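Long-range contact in enoyl-CoA hydratase (Mycolicibacterium smegmatis, PDB 7MCM), which probably catalyses the reversible addition of water to trans-2-enoyl-CoA, giving (3S)-3-hydroxyacyl-CoA, a step of fatty acid oxidation: residues A117-D123 and F138-F143. Numbering follows the deposited sequence.
Sequences AIGAGCD and FFAESF
F138 meets strand 116-118 through its backbone and its ring: its O accepts a hydrogen bond from A117 N at 2.9 Å, while I118 CG1 lies oblique to the ring, nearest CE1, with I118 CD1 also close to CE1. The ring reaches that isoleucine because CG stands between backbone N and carbonyl carbon (chi1 64°). F139, paired with A117 in the parallel bridge, shares its face of the sheet: CD2 is 4.0 Å from A117 CB, and the sulfur of C122 sits at the ring edge, near its plane. A140 N returns a hydrogen bond to A117 O, and A140 O takes one from G119 N (2.9 Å), which carries the pairing one residue past the strand, at the N-cap G119 before helix 120-127. C122 CB lies 3.4 Å from A140 O. E141, centre of an inverse gamma turn, leaves the strand and sends its carboxylate back to the helix. With CG anti to the backbone N (chi1 -164°) and a bend at chi2, OE1 comes within a very short 2.4 Å of D123 OD1, the two carboxylate planes lying 90° apart. S142 OG lies against I118 CG2, at 3.4 Å, and near G119 N. F143 then brings CZ obliquely to the G119-A120 peptide, 3.4 Å from A120 N, and CE2 to D123 OD2; E141 OE1 lies in the plane of this ring, at its edge. P150 also packs on both D123 and F143. As in other crotonase-fold enzymes, A120 N at the start of this helix probably contributes to the oxyanion hole, and D123 probably takes the place of an active-site glutamate. The contact thus gathers two buried acid side chains beside the first turn of helix 120-127, close to D152 and with the F143 ring alongside.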
ATOM      1  N   ALA B 117      13.866  13.580 -26.899  1.00 27.08           N
ATOM      2  CA  ALA B 117      12.836  13.558 -25.866  1.00 26.21           C
ATOM      3  C   ALA B 117      13.541  13.999 -24.584  1.00 29.16           C
ATOM      4  O   ALA B 117      14.249  13.206 -23.955  1.00 28.72           O
ATOM      5  CB  ALA B 117      12.209  12.173 -25.727  1.00 29.31           C
ATOM      6  N   ILE B 118      13.352  15.260 -24.207  1.00 27.68           N
ATOM      7  CA  ILE B 118      14.145  15.931 -23.179  1.00 26.44           C
ATOM      8  C   ILE B 118      13.207  16.431 -22.096  1.00 29.40           C
ATOM      9  O   ILE B 118      12.165  17.018 -22.401  1.00 31.93           O
ATOM     10  CB  ILE B 118      14.928  17.126 -23.779  1.00 30.02           C
ATOM     11  CG1 ILE B 118      15.820  16.654 -24.919  1.00 31.19           C
ATOM     12  CG2 ILE B 118      15.757  17.860 -22.683  1.00 32.50           C
ATOM     13  CD1 ILE B 118      16.519  17.815 -25.672  1.00 32.97           C
ATOM     14  N   GLY B 119      13.602  16.262 -20.842  1.00 30.20           N
ATOM     15  CA  GLY B 119      12.821  16.856 -19.774  1.00 32.04           C
ATOM     16  C   GLY B 119      11.418  16.291 -19.734  1.00 31.40           C
ATOM     17  O   GLY B 119      11.211  15.075 -19.671  1.00 27.89           O
ATOM     18  N   ALA B 120      10.434  17.189 -19.759  1.00 34.62           N
ATOM     19  CA  ALA B 120       9.042  16.751 -19.774  1.00 38.14           C
ATOM     20  C   ALA B 120       8.762  15.826 -20.954  1.00 31.34           C
ATOM     21  O   ALA B 120       7.914  14.937 -20.849  1.00 29.49           O
ATOM     22  CB  ALA B 120       8.113  17.976 -19.804  1.00 31.09           C
ATOM     23  N   GLY B 121       9.460  16.020 -22.079  1.00 31.17           N
ATOM     24  CA  GLY B 121       9.269  15.145 -23.226  1.00 29.82           C
ATOM     25  C   GLY B 121       9.779  13.740 -22.978  1.00 33.49           C
ATOM     26  O   GLY B 121       9.167  12.762 -23.413  1.00 30.16           O
ATOM     27  N   CYS B 122      10.894  13.618 -22.254  1.00 29.58           N
ATOM     28  CA  CYS B 122      11.366  12.300 -21.848  1.00 29.09           C
ATOM     29  C   CYS B 122      10.321  11.606 -20.983  1.00 28.27           C
ATOM     30  O   CYS B 122       9.960  10.448 -21.227  1.00 27.77           O
ATOM     31  CB  CYS B 122      12.702  12.433 -21.107  1.00 29.13           C
ATOM     32  SG  CYS B 122      13.389  10.840 -20.516  1.00 29.86           S
ATOM     33  N   ASP B 123       9.775  12.327 -20.000  1.00 27.50           N
ATOM     34  CA  ASP B 123       8.815  11.729 -19.076  1.00 28.24           C
ATOM     35  C   ASP B 123       7.525  11.330 -19.792  1.00 28.04           C
ATOM     36  O   ASP B 123       6.938  10.293 -19.477  1.00 27.42           O
ATOM     37  CB  ASP B 123       8.513  12.705 -17.945  1.00 30.79           C
ATOM     38  CG  ASP B 123       9.742  13.025 -17.118  1.00 37.15           C
ATOM     39  OD1 ASP B 123      10.777  12.402 -17.365  1.00 30.57           O
ATOM     40  OD2 ASP B 123       9.689  13.903 -16.245  1.00 32.09           O
ATOM     41  N   PHE B 138      16.903  10.334 -28.803  1.00 31.61           N
ATOM     42  CA  PHE B 138      17.619  10.184 -27.549  1.00 28.52           C
ATOM     43  C   PHE B 138      16.741  10.708 -26.425  1.00 31.92           C
ATOM     44  O   PHE B 138      15.766  11.431 -26.654  1.00 32.59           O
ATOM     45  CB  PHE B 138      18.984  10.884 -27.563  1.00 31.22           C
ATOM     46  CG  PHE B 138      18.918  12.368 -27.705  1.00 35.99           C
ATOM     47  CD1 PHE B 138      18.815  13.178 -26.583  1.00 37.16           C
ATOM     48  CD2 PHE B 138      18.989  12.958 -28.954  1.00 43.31           C
ATOM     49  CE1 PHE B 138      18.770  14.554 -26.704  1.00 38.32           C
ATOM     50  CE2 PHE B 138      18.953  14.344 -29.093  1.00 46.87           C
ATOM     51  CZ  PHE B 138      18.848  15.142 -27.962  1.00 42.79           C
ATOM     52  N   PHE B 139      17.088  10.307 -25.205  1.00 27.01           N
ATOM     53  CA  PHE B 139      16.325  10.623 -24.011  1.00 27.93           C
ATOM     54  C   PHE B 139      17.228  11.329 -23.009  1.00 33.70           C
ATOM     55  O   PHE B 139      18.422  11.025 -22.909  1.00 29.11           O
ATOM     56  CB  PHE B 139      15.737   9.353 -23.370  1.00 26.01           C
ATOM     57  CG  PHE B 139      14.851   8.564 -24.290  1.00 26.30           C
ATOM     58  CD1 PHE B 139      15.403   7.743 -25.266  1.00 29.39           C
ATOM     59  CD2 PHE B 139      13.469   8.647 -24.188  1.00 29.59           C
ATOM     60  CE1 PHE B 139      14.585   7.019 -26.138  1.00 28.85           C
ATOM     61  CE2 PHE B 139      12.652   7.921 -25.042  1.00 32.51           C
ATOM     62  CZ  PHE B 139      13.215   7.104 -26.017  1.00 29.03           C
ATOM     63  N   ALA B 140      16.666  12.287 -22.286  1.00 29.60           N
ATOM     64  CA  ALA B 140      17.422  12.967 -21.242  1.00 29.82           C
ATOM     65  C   ALA B 140      16.458  13.396 -20.154  1.00 30.27           C
ATOM     66  O   ALA B 140      15.545  14.195 -20.402  1.00 28.18           O
ATOM     67  CB  ALA B 140      18.199  14.172 -21.785  1.00 31.46           C
ATOM     68  N   GLU B 141      16.655  12.836 -18.967  1.00 26.04           N
ATOM     69  CA  GLU B 141      16.021  13.296 -17.737  1.00 28.83           C
ATOM     70  C   GLU B 141      16.843  14.480 -17.226  1.00 32.48           C
ATOM     71  O   GLU B 141      17.566  14.399 -16.235  1.00 31.75           O
ATOM     72  CB  GLU B 141      15.965  12.151 -16.728  1.00 30.75           C
ATOM     73  CG  GLU B 141      15.022  12.345 -15.559  1.00 34.21           C
ATOM     74  CD  GLU B 141      13.557  12.162 -15.965  1.00 37.90           C
ATOM     75  OE1 GLU B 141      13.122  12.850 -16.900  1.00 38.99           O
ATOM     76  OE2 GLU B 141      12.841  11.365 -15.324  1.00 44.49           O
ATOM     77  N   SER B 142      16.739  15.596 -17.956  1.00 31.96           N
ATOM     78  CA  SER B 142      17.724  16.677 -17.869  1.00 31.75           C
ATOM     79  C   SER B 142      17.538  17.595 -16.668  1.00 30.92           C
ATOM     80  O   SER B 142      18.401  18.453 -16.438  1.00 30.14           O
ATOM     81  CB  SER B 142      17.668  17.521 -19.141  1.00 32.05           C
ATOM     82  OG  SER B 142      16.366  18.056 -19.318  1.00 33.85           O
ATOM     83  N   PHE B 143      16.466  17.417 -15.887  1.00 29.70           N
ATOM     84  CA  PHE B 143      16.067  18.409 -14.887  1.00 29.74           C
ATOM     85  C   PHE B 143      17.209  18.772 -13.937  1.00 29.95           C
ATOM     86  O   PHE B 143      17.453  19.950 -13.656  1.00 27.74           O
ATOM     87  CB  PHE B 143      14.882  17.865 -14.087  1.00 27.99           C
ATOM     88  CG  PHE B 143      13.663  17.618 -14.916  1.00 33.55           C
ATOM     89  CD1 PHE B 143      12.745  18.631 -15.145  1.00 34.88           C
ATOM     90  CD2 PHE B 143      13.441  16.362 -15.487  1.00 28.23           C
ATOM     91  CE1 PHE B 143      11.605  18.388 -15.919  1.00 32.80           C
ATOM     92  CE2 PHE B 143      12.313  16.120 -16.262  1.00 33.17           C
ATOM     93  CZ  PHE B 143      11.397  17.127 -16.473  1.00 30.00           C
TER